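Local atomic coordinates of telomerase reverse transcriptase (Candida albicans SC5314, PDB entry 6ZDQ), a protein that probably elongates telomeres as a ribonucleoprotein reverse transcriptase, adding simple sequence repeats to chromosome ends by copying a template within its RNA component. Residues I468-F480 with V510-A524. Sequence-based numbering, arbitrary orientation.
Sequences ILYSAMVHDCFQF and VHNILSGKILESYGA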
loop_
_atom_site.group_PDB
_atom_site.type_symbol
_atom_site.label_atom_id
_atom_site.label_comp_id
_atom_site.label_asym_id
_atom_site.label_seq_id
_atom_site.Cartn_x
_atom_site.Cartn_y
_atom_site.Cartn_z
ATOM N N ILE A 468 -11.288 11.971 14.166
ATOM C CA ILE A 468 -11.948 13.001 14.966
ATOM C C ILE A 468 -12.853 12.369 16.017
ATOM O O ILE A 468 -12.900 12.817 17.169
ATOM C CB ILE A 468 -12.728 13.969 14.056
ATOM C CG1 ILE A 468 -11.770 14.697 13.112
ATOM C CG2 ILE A 468 -13.510 14.973 14.888
ATOM C CD1 ILE A 468 -12.458 15.626 12.140
ATOM N N LEU A 469 -13.587 11.321 15.637
ATOM C CA LEU A 469 -14.525 10.696 16.565
ATOM C C LEU A 469 -13.797 10.017 17.719
ATOM O O LEU A 469 -14.131 10.232 18.890
ATOM C CB LEU A 469 -15.407 9.692 15.822
ATOM C CG LEU A 469 -16.465 8.978 16.665
ATOM C CD1 LEU A 469 -17.405 9.990 17.298
ATOM C CD2 LEU A 469 -17.239 7.978 15.822
ATOM N N TYR A 470 -12.796 9.189 17.409
ATOM C CA TYR A 470 -12.098 8.467 18.468
ATOM C C TYR A 470 -11.245 9.398 19.319
ATOM O O TYR A 470 -11.103 9.171 20.526
ATOM C CB TYR A 470 -11.240 7.350 17.876
ATOM C CG TYR A 470 -11.985 6.047 17.687
ATOM C CD1 TYR A 470 -13.353 5.966 17.914
ATOM C CD2 TYR A 470 -11.316 4.892 17.301
ATOM C CE1 TYR A 470 -14.038 4.775 17.749
ATOM C CE2 TYR A 470 -11.992 3.697 17.135
ATOM C CZ TYR A 470 -13.352 3.644 17.359
ATOM O OH TYR A 470 -14.027 2.457 17.194
ATOM N N SER A 471 -10.676 10.447 18.722
ATOM C CA SER A 471 -9.920 11.407 19.519
ATOM C C SER A 471 -10.841 12.223 20.417
ATOM O O SER A 471 -10.419 12.677 21.485
ATOM C CB SER A 471 -9.102 12.326 18.615
ATOM O OG SER A 471 -8.038 12.921 19.336
ATOM N N ALA A 472 -12.093 12.425 19.999
ATOM C CA ALA A 472 -13.077 13.032 20.888
ATOM C C ALA A 472 -13.516 12.055 21.971
ATOM O O ALA A 472 -13.776 12.459 23.109
ATOM C CB ALA A 472 -14.281 13.519 20.082
ATOM N N MET A 473 -13.604 10.765 21.631
ATOM C CA MET A 473 -14.039 9.764 22.601
ATOM C C MET A 473 -13.048 9.636 23.749
ATOM O O MET A 473 -13.438 9.600 24.923
ATOM C CB MET A 473 -14.229 8.413 21.912
ATOM C CG MET A 473 -14.517 7.275 22.878
ATOM S SD MET A 473 -14.501 5.655 22.091
ATOM C CE MET A 473 -12.791 5.551 21.571
ATOM N N VAL A 474 -11.754 9.555 23.428
ATOM C CA VAL A 474 -10.735 9.442 24.468
ATOM C C VAL A 474 -10.718 10.689 25.342
ATOM O O VAL A 474 -10.387 10.618 26.532
ATOM C CB VAL A 474 -9.355 9.165 23.834
ATOM C CG1 VAL A 474 -8.937 10.307 22.927
ATOM C CG2 VAL A 474 -8.310 8.926 24.909
ATOM N N HIS A 475 -11.087 11.841 24.778
ATOM C CA HIS A 475 -11.062 13.089 25.532
ATOM C C HIS A 475 -12.043 13.059 26.701
ATOM O O HIS A 475 -11.670 13.339 27.846
ATOM C CB HIS A 475 -11.370 14.263 24.600
ATOM C CG HIS A 475 -11.491 15.580 25.303
ATOM N ND1 HIS A 475 -10.573 16.016 26.234
ATOM C CD2 HIS A 475 -12.422 16.559 25.208
ATOM C CE1 HIS A 475 -10.933 17.205 26.684
ATOM N NE2 HIS A 475 -12.051 17.557 26.077
ATOM N N ASP A 476 -13.306 12.720 26.432
ATOM C CA ASP A 476 -14.343 12.819 27.455
ATOM C C ASP A 476 -14.548 11.537 28.251
ATOM O O ASP A 476 -14.879 11.607 29.441
ATOM C CB ASP A 476 -15.674 13.245 26.822
ATOM C CG ASP A 476 -15.978 12.502 25.539
ATOM O OD1 ASP A 476 -16.063 11.255 25.572
ATOM O OD2 ASP A 476 -16.140 13.168 24.495
ATOM N N CYS A 477 -14.372 10.366 27.635
ATOM C CA CYS A 477 -14.589 9.121 28.367
ATOM C C CYS A 477 -13.452 8.828 29.337
ATOM O O CYS A 477 -13.667 8.164 30.357
ATOM C CB CYS A 477 -14.775 7.958 27.396
ATOM S SG CYS A 477 -16.355 7.969 26.523
ATOM N N PHE A 478 -12.247 9.315 29.046
ATOM C CA PHE A 478 -11.084 9.101 29.897
ATOM C C PHE A 478 -10.660 10.382 30.612
ATOM O O PHE A 478 -9.482 10.560 30.927
ATOM C CB PHE A 478 -9.922 8.535 29.082
ATOM C CG PHE A 478 -10.220 7.206 28.447
ATOM C CD1 PHE A 478 -10.827 7.137 27.203
ATOM C CD2 PHE A 478 -9.896 6.026 29.095
ATOM C CE1 PHE A 478 -11.104 5.917 26.618
ATOM C CE2 PHE A 478 -10.171 4.802 28.514
ATOM C CZ PHE A 478 -10.776 4.748 27.275
ATOM N N GLN A 479 -11.617 11.275 30.881
ATOM C CA GLN A 479 -11.297 12.565 31.487
ATOM C C GLN A 479 -10.654 12.421 32.860
ATOM O O GLN A 479 -9.939 13.331 33.294
ATOM C CB GLN A 479 -12.563 13.422 31.585
ATOM C CG GLN A 479 -12.322 14.866 32.009
ATOM C CD GLN A 479 -11.478 15.639 31.012
ATOM O OE1 GLN A 479 -11.492 15.353 29.814
ATOM N NE2 GLN A 479 -10.734 16.623 31.504
ATOM N N PHE A 480 -10.883 11.300 33.549
ATOM C CA PHE A 480 -10.217 11.074 34.828
ATOM C C PHE A 480 -8.703 11.026 34.667
ATOM O O PHE A 480 -7.969 11.393 35.592
ATOM C CB PHE A 480 -10.726 9.782 35.469
ATOM C CG PHE A 480 -10.381 8.543 34.692
ATOM C CD1 PHE A 480 -11.201 8.104 33.666
ATOM C CD2 PHE A 480 -9.240 7.817 34.991
ATOM C CE1 PHE A 480 -10.886 6.965 32.949
ATOM C CE2 PHE A 480 -8.920 6.680 34.276
ATOM C CZ PHE A 480 -9.744 6.252 33.255
ATOM N N VAL A 510 -9.272 2.543 34.073
ATOM C CA VAL A 510 -9.401 2.334 32.634
ATOM C C VAL A 510 -9.924 0.931 32.343
ATOM O O VAL A 510 -10.729 0.731 31.425
ATOM C CB VAL A 510 -8.059 2.614 31.930
ATOM C CG1 VAL A 510 -6.936 1.818 32.573
ATOM C CG2 VAL A 510 -8.156 2.313 30.439
ATOM N N HIS A 511 -9.483 -0.061 33.120
ATOM C CA HIS A 511 -9.994 -1.416 32.944
ATOM C C HIS A 511 -11.464 -1.515 33.332
ATOM O O HIS A 511 -12.203 -2.322 32.757
ATOM C CB HIS A 511 -9.158 -2.401 33.762
ATOM C CG HIS A 511 -9.335 -3.829 33.355
ATOM N ND1 HIS A 511 -10.476 -4.550 33.638
ATOM C CD2 HIS A 511 -8.512 -4.675 32.689
ATOM C CE1 HIS A 511 -10.349 -5.775 33.161
ATOM N NE2 HIS A 511 -9.167 -5.878 32.582
ATOM N N ASN A 512 -11.904 -0.706 34.300
ATOM C CA ASN A 512 -13.294 -0.761 34.742
ATOM C C ASN A 512 -14.248 -0.292 33.649
ATOM O O ASN A 512 -15.317 -0.884 33.455
ATOM C CB ASN A 512 -13.476 0.075 36.009
ATOM C CG ASN A 512 -14.832 -0.134 36.657
ATOM O OD1 ASN A 512 -15.790 0.579 36.361
ATOM N ND2 ASN A 512 -14.915 -1.114 37.549
ATOM N N ILE A 513 -13.882 0.771 32.925
ATOM C CA ILE A 513 -14.753 1.286 31.869
ATOM C C ILE A 513 -14.643 0.490 30.580
ATOM O O ILE A 513 -15.448 0.702 29.664
ATOM C CB ILE A 513 -14.465 2.772 31.581
ATOM C CG1 ILE A 513 -12.989 2.984 31.251
ATOM C CG2 ILE A 513 -14.877 3.635 32.763
ATOM C CD1 ILE A 513 -12.620 4.434 31.034
ATOM N N LEU A 514 -13.672 -0.419 30.481
ATOM C CA LEU A 514 -13.638 -1.344 29.356
ATOM C C LEU A 514 -14.606 -2.501 29.555
ATOM O O LEU A 514 -15.089 -3.076 28.573
ATOM C CB LEU A 514 -12.222 -1.879 29.151
ATOM C CG LEU A 514 -11.408 -1.257 28.016
ATOM C CD1 LEU A 514 -11.322 0.254 28.173
ATOM C CD2 LEU A 514 -10.024 -1.874 27.974
ATOM N N SER A 515 -14.895 -2.852 30.807
ATOM C CA SER A 515 -15.911 -3.850 31.109
ATOM C C SER A 515 -17.319 -3.275 31.077
ATOM O O SER A 515 -18.285 -4.038 31.188
ATOM C CB SER A 515 -15.641 -4.478 32.477
ATOM O OG SER A 515 -15.602 -3.490 33.492
ATOM N N GLY A 516 -17.457 -1.957 30.932
ATOM C CA GLY A 516 -18.747 -1.314 30.837
ATOM C C GLY A 516 -19.140 -1.024 29.399
ATOM O O GLY A 516 -18.566 -1.545 28.442
ATOM N N LYS A 517 -20.151 -0.165 29.256
ATOM C CA LYS A 517 -20.690 0.196 27.950
ATOM C C LYS A 517 -20.605 1.694 27.682
ATOM O O LYS A 517 -21.307 2.201 26.800
ATOM C CB LYS A 517 -22.135 -0.286 27.815
ATOM C CG LYS A 517 -23.066 0.198 28.915
ATOM C CD LYS A 517 -24.445 -0.428 28.779
ATOM C CE LYS A 517 -25.358 -0.011 29.920
ATOM N NZ LYS A 517 -26.683 -0.687 29.843
ATOM N N ILE A 518 -19.769 2.418 28.431
ATOM C CA ILE A 518 -19.661 3.861 28.233
ATOM C C ILE A 518 -19.087 4.180 26.857
ATOM O O ILE A 518 -19.429 5.207 26.258
ATOM C CB ILE A 518 -18.834 4.500 29.367
ATOM C CG1 ILE A 518 -18.868 6.025 29.264
ATOM C CG2 ILE A 518 -17.400 3.987 29.357
ATOM C CD1 ILE A 518 -20.256 6.613 29.409
ATOM N N LEU A 519 -18.216 3.315 26.329
ATOM C CA LEU A 519 -17.690 3.508 24.984
ATOM C C LEU A 519 -18.684 3.114 23.902
ATOM O O LEU A 519 -18.525 3.535 22.751
ATOM C CB LEU A 519 -16.395 2.712 24.793
ATOM C CG LEU A 519 -15.139 3.160 25.546
ATOM C CD1 LEU A 519 -15.091 2.584 26.952
ATOM C CD2 LEU A 519 -13.898 2.773 24.767
ATOM N N GLU A 520 -19.700 2.316 24.239
ATOM C CA GLU A 520 -20.669 1.868 23.246
ATOM C C GLU A 520 -21.569 2.987 22.740
ATOM O O GLU A 520 -22.257 2.791 21.732
ATOM C CB GLU A 520 -21.520 0.732 23.814
ATOM C CG GLU A 520 -20.875 -0.639 23.668
ATOM C CD GLU A 520 -21.771 -1.764 24.144
ATOM O OE1 GLU A 520 -21.625 -2.189 25.309
ATOM O OE2 GLU A 520 -22.625 -2.221 23.356
ATOM N N SER A 521 -21.585 4.147 23.405
ATOM C CA SER A 521 -22.287 5.297 22.848
ATOM C C SER A 521 -21.667 5.723 21.525
ATOM O O SER A 521 -22.367 6.233 20.642
ATOM C CB SER A 521 -22.279 6.457 23.845
ATOM O OG SER A 521 -20.956 6.815 24.203
ATOM N N TYR A 522 -20.364 5.522 21.373
ATOM C CA TYR A 522 -19.690 5.649 20.094
ATOM C C TYR A 522 -19.638 4.286 19.409
ATOM O O TYR A 522 -20.010 3.259 19.981
ATOM C CB TYR A 522 -18.276 6.204 20.278
ATOM C CG TYR A 522 -18.184 7.379 21.226
ATOM C CD1 TYR A 522 -18.020 7.182 22.593
ATOM C CD2 TYR A 522 -18.249 8.684 20.757
ATOM C CE1 TYR A 522 -17.933 8.250 23.463
ATOM C CE2 TYR A 522 -18.161 9.760 21.621
ATOM C CZ TYR A 522 -18.003 9.537 22.973
ATOM O OH TYR A 522 -17.916 10.603 23.838
ATOM N N GLY A 523 -19.169 4.281 18.166
ATOM C CA GLY A 523 -18.997 3.029 17.456
ATOM C C GLY A 523 -17.759 2.272 17.886
ATOM O O GLY A 523 -16.939 1.879 17.050
ATOM N N ALA A 524 -17.616 2.054 19.192
ATOM C CA ALA A 524 -16.429 1.442 19.771
ATOM C C ALA A 524 -16.846 0.225 20.581
ATOM O O ALA A 524 -17.556 0.354 21.584
ATOM C CB ALA A 524 -15.668 2.438 20.650
#
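A largely apolar, buried contact packs the C-terminal part of helix 460-477 and the turn after it against the end of helix 504-514 and the loop that follows, with Tyr522 lying across Met473. Met473 CG sits over one face of the Tyr522 ring, 3.9 Å from its centroid. CG anti to the backbone N (chi1 173°) and the extended chain bring Met473 SD obliquely beside the same ring, 3.7 Å from Ala524 CB; the bend at the last torsion turns CE over a face of the Tyr470 ring. At the ring edge, Cys477 SG approaches Tyr522 CE1 at 3.5 Å and Leu469 CD1 meets Tyr522 CD2. The phenol hydroxyl gives a weak hydrogen bond to Asp476 OD1 (2.6 Å from Tyr522 OH), with carboxylate and ring planes nearly parallel. Both segments belong to the reverse transcriptase domain, on the helical side of its palm: in sequence, the two are linked through strands 489-492 and 496-501, an antiparallel hairpin of the palm sheet. Just past the end of helix 460-477, two phenylalanine rings meet Ile513 CD1, which lies 3.5 Å from Phe478 CE2 and 3.6 Å from Phe480 CE1, at the edge of the Phe480 ring. Val510 CG2 comes to the Phe478 ring edge, while Phe490 of strand 489-492 also meets this ring. At the other end, Tyr470 OH donates to Gly523 O (3.0 Å) from above the carbonyl plane, 41° out of it, at an inverse gamma turn centred on Gly523. Val349 of helix 347-356 touches both Leu469 and Tyr522.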